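Local coordinates for protein glutamate--tRNA ligase (Methanothermobacter thermautotrophicus, PDB 3AII) that probably activates glutamate with ATP and, as a non-discriminating archaeal glutamyl-tRNA synthetase, transfers it to tRNA(Glu) and also to tRNA(Gln), at residues E217-Q220 with R221-E224; R369-M372 with V373-G376; Y305-H309 with L310-P314; P262-G265 with T266-V270. One frame throughout, in Å; residues are numbered along the deposited sequence.

All four contacts are local and belong to the catalytic domain of this class I synthetase. Interaction 1 lies beside the zinc site of C191, C193, C208 and C210, with the side chain of R221 about 5 Å from the metal. Interaction 4 touches interaction 1: W222 CZ3 packs on V270 CG1 at 3.8 Å, although the two centres are 21 Å apart. Interaction 3 stands apart, its nearest atoms about 12 Å from interaction 1 and about 14 Å from interaction 4. Interaction 2 lies about 49 Å from interaction 1 between centres. It packs on helix 111-126, whose start belongs to the predicted HIGH region.

Interaction 1: E217-Q220 with R221-E224; sequences ENLQ and RWRE
The backbones of 217-220 and 221-224 join through four successive i to i+4 bonds, R221 N to E217 O, W222 N to N218 O, R223 N to L219 O and E224 N to Q220 O. They form the last turns of the alpha-helix 215-224. Q220 and E224 are clasped side chain to side chain: Q220 NE2 donates to E224 OE1 at 2.7 Å with an angle of 166°. The bond uses the anti lone pair of OE1, and the oxygen lies close to the amide plane, though the carboxylate is turned 68° from it. L219 has CG anti to the backbone N (chi1 -168°), which brings its isobutyl end up to the following turn. CD1 approaches W222 CD1 at 4.2 Å, while CD2 comes to 3.5 Å from R223 NH1 and CG lies over one guanidinium face. An alanine at L219 is likely to leave that face of R223 without its apolar partner and the guanidinium freer to turn. R221 NH1 bonds to V190 O and N218 OD1 to V190 N, tying the helix to strand 188-191 beside the zinc site. A water donates to Q220 OE1 at 3.2 Å and accepts from R223 NH1 at 2.8 Å.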
loop_
_atom_site.group_PDB
_atom_site.type_symbol
_atom_site.label_atom_id
_atom_site.label_comp_id
_atom_site.label_asym_id
_atom_site.label_seq_id
_atom_site.Cartn_x
_atom_site.Cartn_y
_atom_site.Cartn_z
ATOM N N GLU A 217 -20.424 -4.652 42.758
ATOM C CA GLU A 217 -20.355 -3.202 42.621
ATOM C C GLU A 217 -19.857 -2.784 41.225
ATOM O O GLU A 217 -20.461 -1.931 40.567
ATOM C CB GLU A 217 -19.453 -2.601 43.695
ATOM C CG GLU A 217 -20.018 -2.684 45.111
ATOM C CD GLU A 217 -19.053 -2.114 46.141
ATOM O OE1 GLU A 217 -19.443 -1.174 46.869
ATOM O OE2 GLU A 217 -17.900 -2.595 46.209
ATOM N N ASN A 218 -18.755 -3.383 40.783
ATOM C CA ASN A 218 -18.234 -3.120 39.438
ATOM C C ASN A 218 -19.200 -3.569 38.354
ATOM O O ASN A 218 -19.328 -2.913 37.324
ATOM C CB ASN A 218 -16.882 -3.809 39.230
ATOM C CG ASN A 218 -15.718 -2.990 39.761
ATOM O OD1 ASN A 218 -15.607 -1.797 39.490
ATOM N ND2 ASN A 218 -14.832 -3.634 40.498
ATOM N N LEU A 219 -19.876 -4.693 38.569
ATOM C CA LEU A 219 -20.746 -5.220 37.531
ATOM C C LEU A 219 -21.930 -4.284 37.326
ATOM O O LEU A 219 -22.385 -4.071 36.204
ATOM C CB LEU A 219 -21.225 -6.627 37.907
ATOM C CG LEU A 219 -21.905 -7.450 36.814
ATOM C CD1 LEU A 219 -20.908 -7.765 35.704
ATOM C CD2 LEU A 219 -22.509 -8.743 37.401
ATOM N N GLN A 220 -22.428 -3.724 38.428
ATOM C CA GLN A 220 -23.502 -2.743 38.355
ATOM C C GLN A 220 -23.054 -1.483 37.594
ATOM O O GLN A 220 -23.787 -0.973 36.751
ATOM C CB GLN A 220 -23.989 -2.386 39.767
ATOM C CG GLN A 220 -24.928 -1.194 39.818
ATOM C CD GLN A 220 -26.253 -1.466 39.157
ATOM O OE1 GLN A 220 -26.721 -2.606 39.117
ATOM N NE2 GLN A 220 -26.877 -0.415 38.636
ATOM N N ARG A 221 -21.855 -0.993 37.888
ATOM C CA ARG A 221 -21.334 0.177 37.183
ATOM C C ARG A 221 -21.140 -0.132 35.705
ATOM O O ARG A 221 -21.363 0.722 34.845
ATOM C CB ARG A 221 -19.992 0.607 37.751
ATOM C CG ARG A 221 -20.052 1.220 39.153
ATOM C CD ARG A 221 -18.724 1.901 39.429
ATOM N NE ARG A 221 -18.731 2.720 40.640
ATOM C CZ ARG A 221 -17.748 3.550 40.968
ATOM N NH1 ARG A 221 -16.696 3.670 40.169
ATOM N NH2 ARG A 221 -17.819 4.268 42.084
ATOM N N TRP A 222 -20.699 -1.354 35.428
ATOM C CA TRP A 222 -20.483 -1.802 34.052
ATOM C C TRP A 222 -21.795 -1.738 33.290
ATOM O O TRP A 222 -21.863 -1.179 32.191
ATOM C CB TRP A 222 -19.885 -3.222 34.029
ATOM C CG TRP A 222 -19.988 -3.958 32.708
ATOM C CD1 TRP A 222 -20.678 -5.118 32.465
ATOM C CD2 TRP A 222 -19.397 -3.579 31.464
ATOM N NE1 TRP A 222 -20.548 -5.486 31.156
ATOM C CE2 TRP A 222 -19.766 -4.562 30.510
ATOM C CE3 TRP A 222 -18.589 -2.511 31.059
ATOM C CZ2 TRP A 222 -19.349 -4.514 29.184
ATOM C CZ3 TRP A 222 -18.179 -2.455 29.731
ATOM C CH2 TRP A 222 -18.561 -3.449 28.809
ATOM N N ARG A 223 -22.855 -2.274 33.888
ATOM C CA ARG A 223 -24.141 -2.315 33.206
ATOM C C ARG A 223 -24.668 -0.904 32.998
ATOM O O ARG A 223 -25.316 -0.602 31.989
ATOM C CB ARG A 223 -25.129 -3.186 33.996
ATOM C CG ARG A 223 -24.784 -4.663 33.877
ATOM C CD ARG A 223 -25.845 -5.566 34.507
ATOM N NE ARG A 223 -25.598 -6.964 34.155
ATOM C CZ ARG A 223 -25.508 -7.960 35.030
ATOM N NH1 ARG A 223 -25.658 -7.724 36.328
ATOM N NH2 ARG A 223 -25.277 -9.194 34.606
ATOM N N GLU A 224 -24.322 -0.016 33.919
ATOM C CA GLU A 224 -24.769 1.364 33.820
ATOM C C GLU A 224 -24.115 2.104 32.660
ATOM O O GLU A 224 -24.715 3.019 32.091
ATOM C CB GLU A 224 -24.486 2.108 35.118
ATOM C CG GLU A 224 -25.306 1.616 36.290
ATOM C CD GLU A 224 -24.903 2.302 37.577
ATOM O OE1 GLU A 224 -25.386 1.884 38.646
ATOM O OE2 GLU A 224 -24.096 3.256 37.503
HETATM O O HOH W 1 -26.050 -5.491 37.985
#

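Interaction 2: R369-M372 with V373-G376; sequences RKLM and VEIG
The C-terminal end of helix 365-375 is formed here, where R369-M372 hands over to V373-G376. V373 N, E374 N and I375 N bond to R369 O, K370 O and L371 O, each at 3.0 Å. L371 and I375 lie side by side and point the same way, with L371 CD1 3.9 Å from I375 CD1. V373 sets CG2 close to the backbone of the preceding turn, 3.2 Å from R369 O. E374 holds CG between its own N and carbonyl carbon (chi1 81°), which sets CG 3.3 Å from L371 O. The chain beyond runs extended, and its OE2 pairs with K388 NZ of helix 386-397; the nearby K370 NZ stays 5.4 Å from E374 OE1. G376 is the first residue to leave the helix, with a positive phi of 63°, yet its N still bonds to M372 O. The catalytic-domain helix 111-126, which starts in the predicted HIGH region, packs against this end: M372 touches R115 and I118. R115 NH2 also binds G376 O. A water donates to M372 O at 2.7 Å and to G376 O at 2.6 Å, linking the last turn to the residue after it.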
loop_
_atom_site.group_PDB
_atom_site.type_symbol
_atom_site.label_atom_id
_atom_site.label_comp_id
_atom_site.label_asym_id
_atom_site.label_seq_id
_atom_site.Cartn_x
_atom_site.Cartn_y
_atom_site.Cartn_z
ATOM N N ARG A 369 6.190 -8.286 -2.859
ATOM C CA ARG A 369 6.441 -9.481 -2.067
ATOM C C ARG A 369 7.938 -9.707 -1.913
ATOM O O ARG A 369 8.414 -9.981 -0.816
ATOM C CB ARG A 369 5.772 -10.719 -2.673
ATOM C CG ARG A 369 5.980 -11.979 -1.832
ATOM C CD ARG A 369 5.206 -13.171 -2.379
ATOM N NE ARG A 369 3.758 -12.990 -2.309
ATOM C CZ ARG A 369 3.000 -13.326 -1.266
ATOM N NH1 ARG A 369 1.696 -13.124 -1.313
ATOM N NH2 ARG A 369 3.541 -13.858 -0.171
ATOM N N LYS A 370 8.681 -9.568 -3.006
ATOM C CA LYS A 370 10.122 -9.808 -2.963
ATOM C C LYS A 370 10.829 -8.830 -2.029
ATOM O O LYS A 370 11.713 -9.223 -1.266
ATOM C CB LYS A 370 10.741 -9.763 -4.367
ATOM C CG LYS A 370 12.252 -9.940 -4.350
ATOM C CD LYS A 370 12.822 -10.317 -5.705
ATOM C CE LYS A 370 14.346 -10.427 -5.624
ATOM N NZ LYS A 370 14.956 -11.005 -6.855
ATOM N N LEU A 371 10.420 -7.568 -2.079
ATOM C CA LEU A 371 10.989 -6.536 -1.218
ATOM C C LEU A 371 10.793 -6.910 0.245
ATOM O O LEU A 371 11.749 -6.961 1.023
ATOM C CB LEU A 371 10.316 -5.193 -1.482
ATOM C CG LEU A 371 10.773 -4.077 -0.535
ATOM C CD1 LEU A 371 12.250 -3.773 -0.745
ATOM C CD2 LEU A 371 9.935 -2.827 -0.718
ATOM N N MET A 372 9.548 -7.182 0.615
ATOM C CA MET A 372 9.240 -7.480 2.012
ATOM C C MET A 372 9.915 -8.742 2.521
ATOM O O MET A 372 10.309 -8.811 3.687
ATOM C CB MET A 372 7.728 -7.560 2.231
ATOM C CG MET A 372 7.008 -6.269 1.867
ATOM S SD MET A 372 7.789 -4.824 2.604
ATOM C CE MET A 372 6.601 -3.549 2.198
ATOM N N VAL A 373 10.030 -9.744 1.664
ATOM C CA VAL A 373 10.682 -10.991 2.043
ATOM C C VAL A 373 12.171 -10.774 2.297
ATOM O O VAL A 373 12.714 -11.270 3.284
ATOM C CB VAL A 373 10.495 -12.082 0.977
ATOM C CG1 VAL A 373 11.453 -13.240 1.220
ATOM C CG2 VAL A 373 9.045 -12.576 0.977
ATOM N N GLU A 374 12.830 -10.034 1.411
ATOM C CA GLU A 374 14.270 -9.830 1.545
ATOM C C GLU A 374 14.624 -8.925 2.728
ATOM O O GLU A 374 15.695 -9.055 3.312
ATOM C CB GLU A 374 14.906 -9.348 0.229
ATOM C CG GLU A 374 14.782 -7.865 -0.071
ATOM C CD GLU A 374 15.328 -7.500 -1.453
ATOM O OE1 GLU A 374 15.681 -8.417 -2.228
ATOM O OE2 GLU A 374 15.401 -6.293 -1.768
ATOM N N ILE A 375 13.722 -8.015 3.082
ATOM C CA ILE A 375 13.887 -7.229 4.307
ATOM C C ILE A 375 13.641 -8.087 5.553
ATOM O O ILE A 375 14.304 -7.913 6.576
ATOM C CB ILE A 375 12.961 -5.998 4.329
ATOM C CG1 ILE A 375 13.407 -4.984 3.275
ATOM C CG2 ILE A 375 12.954 -5.358 5.712
ATOM C CD1 ILE A 375 12.472 -3.803 3.130
ATOM N N GLY A 376 12.687 -9.011 5.465
ATOM C CA GLY A 376 12.406 -9.941 6.548
ATOM C C GLY A 376 11.935 -9.295 7.842
ATOM O O GLY A 376 11.473 -8.151 7.847
HETATM O O HOH W 2 10.050 -7.182 5.835
#

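Interaction 3: Y305-H309 with L310-P314; sequences YLYRH and LGWEP
Y307 carries this contact: its ring has P314 over one face and W312 CB at its edge. CG sits beside the backbone N and anti to the carbonyl carbon (chi1 -76°). This carries the ring out beside the loop, and its rotation about chi2 presents a face to P314. P314 CA stands 3.8 Å from the Y307 ring centroid, 18° off the normal, a CH-pi contact offset toward the rim. P314 CB also reaches Y307 CG at 4.0 Å. At the ring edge, W312 CB comes to 3.7 Å from Y307 CD1, the two side chains crossing at about a right angle. W312 points its CB back toward the helix, and its indole lies over L310: L310 CB is 3.7 Å above the W312 ring plane, over its centre. H283 also stacks on the W312 ring. H309 NE2 bonds to K238 O. An alanine at Y307 would probably open a gap beside W312 CB and leave P314 CA without the ring face it packs on. L310 touches L182 of helix 172-184. In the backbone, L310 N bonds to L306 O. W312 N reaches back to Y307 O at 2.8 Å, almost straight at 173°. G311 N meets R308 O at 3.1 Å, but from above the carbonyl plane. The last two bonds, W312 N to Y307 O and G311 N to R308 O, together with the positive phi of G311, make the Schellman motif that ends helix 299-310 before strand 316-318.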
loop_
_atom_site.group_PDB
_atom_site.type_symbol
_atom_site.label_atom_id
_atom_site.label_comp_id
_atom_site.label_asym_id
_atom_site.label_seq_id
_atom_site.Cartn_x
_atom_site.Cartn_y
_atom_site.Cartn_z
ATOM N N TYR A 305 -1.041 -8.229 30.943
ATOM C CA TYR A 305 -1.854 -8.183 32.163
ATOM C C TYR A 305 -3.220 -8.830 31.994
ATOM O O TYR A 305 -3.748 -9.447 32.914
ATOM C CB TYR A 305 -2.029 -6.742 32.649
ATOM C CG TYR A 305 -0.773 -6.168 33.249
ATOM C CD1 TYR A 305 0.096 -5.397 32.486
ATOM C CD2 TYR A 305 -0.453 -6.397 34.579
ATOM C CE1 TYR A 305 1.252 -4.879 33.030
ATOM C CE2 TYR A 305 0.699 -5.880 35.128
ATOM C CZ TYR A 305 1.546 -5.127 34.354
ATOM O OH TYR A 305 2.693 -4.614 34.904
ATOM N N LEU A 306 -3.787 -8.673 30.804
ATOM C CA LEU A 306 -5.077 -9.273 30.487
ATOM C C LEU A 306 -4.975 -10.781 30.467
ATOM O O LEU A 306 -5.784 -11.473 31.084
ATOM C CB LEU A 306 -5.555 -8.812 29.113
ATOM C CG LEU A 306 -6.130 -7.413 28.986
ATOM C CD1 LEU A 306 -6.446 -7.154 27.524
ATOM C CD2 LEU A 306 -7.378 -7.280 29.832
ATOM N N TYR A 307 -3.970 -11.287 29.748
ATOM C CA TYR A 307 -3.736 -12.725 29.654
ATOM C C TYR A 307 -3.532 -13.277 31.061
ATOM O O TYR A 307 -4.113 -14.281 31.436
ATOM C CB TYR A 307 -2.504 -13.033 28.798
ATOM C CG TYR A 307 -2.703 -12.900 27.298
ATOM C CD1 TYR A 307 -3.266 -13.939 26.563
ATOM C CD2 TYR A 307 -2.318 -11.747 26.631
ATOM C CE1 TYR A 307 -3.432 -13.833 25.185
ATOM C CE2 TYR A 307 -2.491 -11.623 25.237
ATOM C CZ TYR A 307 -3.052 -12.674 24.537
ATOM O OH TYR A 307 -3.219 -12.574 23.174
ATOM N N ARG A 308 -2.706 -12.585 31.832
ATOM C CA ARG A 308 -2.458 -12.927 33.232
ATOM C C ARG A 308 -3.743 -13.080 34.039
ATOM O O ARG A 308 -4.005 -14.125 34.669
ATOM C CB ARG A 308 -1.611 -11.830 33.881
ATOM C CG ARG A 308 -0.128 -11.904 33.609
ATOM C CD ARG A 308 0.592 -10.891 34.482
ATOM N NE ARG A 308 -0.047 -10.765 35.791
ATOM C CZ ARG A 308 0.352 -9.920 36.735
ATOM N NH1 ARG A 308 -0.287 -9.864 37.895
ATOM N NH2 ARG A 308 1.394 -9.134 36.517
ATOM N N HIS A 309 -4.547 -12.023 34.039
ATOM C CA HIS A 309 -5.764 -11.987 34.831
ATOM C C HIS A 309 -6.776 -13.036 34.427
ATOM O O HIS A 309 -7.495 -13.554 35.274
ATOM C CB HIS A 309 -6.420 -10.606 34.761
ATOM C CG HIS A 309 -5.730 -9.570 35.584
ATOM N ND1 HIS A 309 -5.310 -9.812 36.876
ATOM C CD2 HIS A 309 -5.414 -8.282 35.319
ATOM C CE1 HIS A 309 -4.751 -8.719 37.366
ATOM N NE2 HIS A 309 -4.806 -7.776 36.443
ATOM N N LEU A 310 -6.829 -13.343 33.136
ATOM C CA LEU A 310 -7.799 -14.311 32.628
ATOM C C LEU A 310 -7.278 -15.756 32.673
ATOM O O LEU A 310 -8.015 -16.705 32.376
ATOM C CB LEU A 310 -8.235 -13.912 31.216
ATOM C CG LEU A 310 -9.113 -12.650 31.172
ATOM C CD1 LEU A 310 -9.195 -12.068 29.751
ATOM C CD2 LEU A 310 -10.505 -12.926 31.730
ATOM N N GLY A 311 -6.015 -15.915 33.045
ATOM C CA GLY A 311 -5.405 -17.235 33.133
ATOM C C GLY A 311 -5.096 -17.830 31.769
ATOM O O GLY A 311 -5.245 -19.032 31.551
ATOM N N TRP A 312 -4.661 -16.977 30.850
ATOM C CA TRP A 312 -4.379 -17.381 29.476
ATOM C C TRP A 312 -2.893 -17.279 29.174
ATOM O O TRP A 312 -2.216 -16.352 29.620
ATOM C CB TRP A 312 -5.101 -16.452 28.503
ATOM C CG TRP A 312 -6.603 -16.501 28.527
ATOM C CD1 TRP A 312 -7.408 -17.447 29.104
ATOM C CD2 TRP A 312 -7.474 -15.563 27.898
ATOM N NE1 TRP A 312 -8.732 -17.142 28.872
ATOM C CE2 TRP A 312 -8.796 -15.987 28.139
ATOM C CE3 TRP A 312 -7.262 -14.404 27.146
ATOM C CZ2 TRP A 312 -9.897 -15.291 27.655
ATOM C CZ3 TRP A 312 -8.353 -13.710 26.678
ATOM C CH2 TRP A 312 -9.657 -14.156 26.935
ATOM N N GLU A 313 -2.381 -18.219 28.392
ATOM C CA GLU A 313 -1.004 -18.119 27.932
ATOM C C GLU A 313 -0.944 -17.232 26.699
ATOM O O GLU A 313 -1.654 -17.475 25.724
ATOM C CB GLU A 313 -0.452 -19.503 27.602
ATOM C CG GLU A 313 1.014 -19.505 27.220
ATOM C CD GLU A 313 1.548 -20.902 26.996
ATOM O OE1 GLU A 313 0.738 -21.854 27.009
ATOM O OE2 GLU A 313 2.774 -21.048 26.808
ATOM N N PRO A 314 -0.079 -16.213 26.728
ATOM C CA PRO A 314 0.008 -15.283 25.600
ATOM C C PRO A 314 0.662 -15.946 24.395
ATOM O O PRO A 314 1.396 -16.925 24.542
ATOM C CB PRO A 314 0.906 -14.155 26.124
ATOM C CG PRO A 314 1.335 -14.565 27.517
ATOM C CD PRO A 314 0.996 -16.002 27.708
#

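Interaction 4: P262-G265 with T266-V270; sequences PRTG and TRYRV
The Y268 ring has R267 CB over one face, offset toward its rim, and T264 OG1 at its edge, in the ring plane. The R267 guanidinium in turn has Y268 OH 3.2 Å above one of its faces, also toward the rim. Both residues belong to the loop that joins the antiparallel strands 252-256 and 270-272, which makes a type II' beta turn from T264 to R267. R267 N closes that turn on T264 O at 3.2 Å, with an angle of 161°. G265 takes its second position with a positive phi of 64°, a conformation that favours glycine, and T266 takes the third. T264 and Y268 meet across the base of the turn, their side chains crossing at about a right angle. OG1 of T264 sits between its backbone N and carbonyl carbon (chi1 60°), and this carries it 3.8 Å from Y268 CD1. The methyl T264 CG2, anti to the carbonyl carbon, lies 3.9 Å from Y268 CE1. R267 bends at both chi2 and chi3, bringing its flat end round to the phenol oxygen, while its CB lies 3.3 Å from T264 O. Y268 also rests on M172, E173 and Y176 of helix 172-184, and R263, just before the turn, forms a salt bridge with D170. This is a surface turn that meets helix 172-184 through Y268. A water sits in the turn: it accepts from Y268 N at 3.0 Å and is hydrogen-bonded to T264 OG1 at 2.7 Å.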
loop_
_atom_site.group_PDB
_atom_site.type_symbol
_atom_site.label_atom_id
_atom_site.label_comp_id
_atom_site.label_asym_id
_atom_site.label_seq_id
_atom_site.Cartn_x
_atom_site.Cartn_y
_atom_site.Cartn_z
ATOM N N PRO A 262 -20.842 2.466 10.888
ATOM C CA PRO A 262 -21.380 2.205 9.547
ATOM C C PRO A 262 -21.928 0.794 9.358
ATOM O O PRO A 262 -22.805 0.599 8.516
ATOM C CB PRO A 262 -20.180 2.466 8.630
ATOM C CG PRO A 262 -19.332 3.412 9.397
ATOM C CD PRO A 262 -19.463 2.972 10.827
ATOM N N ARG A 263 -21.425 -0.173 10.118
ATOM C CA ARG A 263 -21.992 -1.526 10.102
ATOM C C ARG A 263 -23.141 -1.730 11.076
ATOM O O ARG A 263 -24.213 -2.204 10.700
ATOM C CB ARG A 263 -20.917 -2.580 10.397
ATOM C CG ARG A 263 -20.166 -3.056 9.183
ATOM C CD ARG A 263 -19.205 -4.194 9.513
ATOM N NE ARG A 263 -19.741 -5.514 9.179
ATOM C CZ ARG A 263 -20.164 -6.414 10.063
ATOM N NH1 ARG A 263 -20.126 -6.167 11.369
ATOM N NH2 ARG A 263 -20.617 -7.586 9.628
ATOM N N THR A 264 -22.907 -1.400 12.338
ATOM C CA THR A 264 -23.841 -1.732 13.402
ATOM C C THR A 264 -24.746 -0.565 13.798
ATOM O O THR A 264 -25.545 -0.683 14.720
ATOM C CB THR A 264 -23.095 -2.231 14.650
ATOM O OG1 THR A 264 -22.202 -1.208 15.106
ATOM C CG2 THR A 264 -22.286 -3.480 14.318
ATOM N N GLY A 265 -24.614 0.561 13.105
ATOM C CA GLY A 265 -25.491 1.696 13.353
ATOM C C GLY A 265 -25.349 2.278 14.745
ATOM O O GLY A 265 -24.245 2.616 15.166
ATOM N N THR A 266 -26.465 2.388 15.464
ATOM C CA THR A 266 -26.449 2.917 16.825
ATOM C C THR A 266 -26.749 1.836 17.857
ATOM O O THR A 266 -27.122 2.125 18.995
ATOM C CB THR A 266 -27.451 4.077 16.998
ATOM O OG1 THR A 266 -28.763 3.626 16.647
ATOM C CG2 THR A 266 -27.064 5.258 16.114
ATOM N N ARG A 267 -26.577 0.583 17.459
ATOM C CA ARG A 267 -26.794 -0.534 18.372
ATOM C C ARG A 267 -25.933 -0.463 19.631
ATOM O O ARG A 267 -26.379 -0.820 20.723
ATOM C CB ARG A 267 -26.526 -1.857 17.655
ATOM C CG ARG A 267 -27.731 -2.415 16.933
ATOM C CD ARG A 267 -28.108 -3.768 17.508
ATOM N NE ARG A 267 -27.272 -4.837 16.976
ATOM C CZ ARG A 267 -27.375 -6.113 17.330
ATOM N NH1 ARG A 267 -26.576 -7.019 16.784
ATOM N NH2 ARG A 267 -28.273 -6.484 18.231
ATOM N N TYR A 268 -24.696 -0.005 19.478
ATOM C CA TYR A 268 -23.739 -0.049 20.577
ATOM C C TYR A 268 -23.198 1.330 20.900
ATOM O O TYR A 268 -22.999 2.151 20.008
ATOM C CB TYR A 268 -22.553 -0.946 20.209
ATOM C CG TYR A 268 -22.953 -2.339 19.797
ATOM C CD1 TYR A 268 -22.904 -2.734 18.463
ATOM C CD2 TYR A 268 -23.379 -3.250 20.739
ATOM C CE1 TYR A 268 -23.268 -4.020 18.082
ATOM C CE2 TYR A 268 -23.749 -4.541 20.370
ATOM C CZ TYR A 268 -23.690 -4.915 19.044
ATOM O OH TYR A 268 -24.056 -6.199 18.690
ATOM N N ARG A 269 -22.945 1.569 22.179
ATOM C CA ARG A 269 -22.229 2.774 22.579
ATOM C C ARG A 269 -21.017 2.434 23.431
ATOM O O ARG A 269 -20.209 3.298 23.732
ATOM C CB ARG A 269 -23.145 3.725 23.346
ATOM C CG ARG A 269 -23.469 3.262 24.748
ATOM C CD ARG A 269 -24.234 4.335 25.514
ATOM N NE ARG A 269 -25.536 4.612 24.908
ATOM C CZ ARG A 269 -26.385 5.525 25.367
ATOM N NH1 ARG A 269 -26.060 6.253 26.427
ATOM N NH2 ARG A 269 -27.552 5.714 24.765
ATOM N N VAL A 270 -20.881 1.176 23.837
ATOM C CA VAL A 270 -19.726 0.818 24.657
ATOM C C VAL A 270 -18.762 0.028 23.778
ATOM O O VAL A 270 -19.129 -1.033 23.256
ATOM C CB VAL A 270 -20.124 -0.009 25.898
ATOM C CG1 VAL A 270 -18.885 -0.316 26.729
ATOM C CG2 VAL A 270 -21.151 0.744 26.758
HETATM O O HOH W 3 -23.270 0.518 16.947
#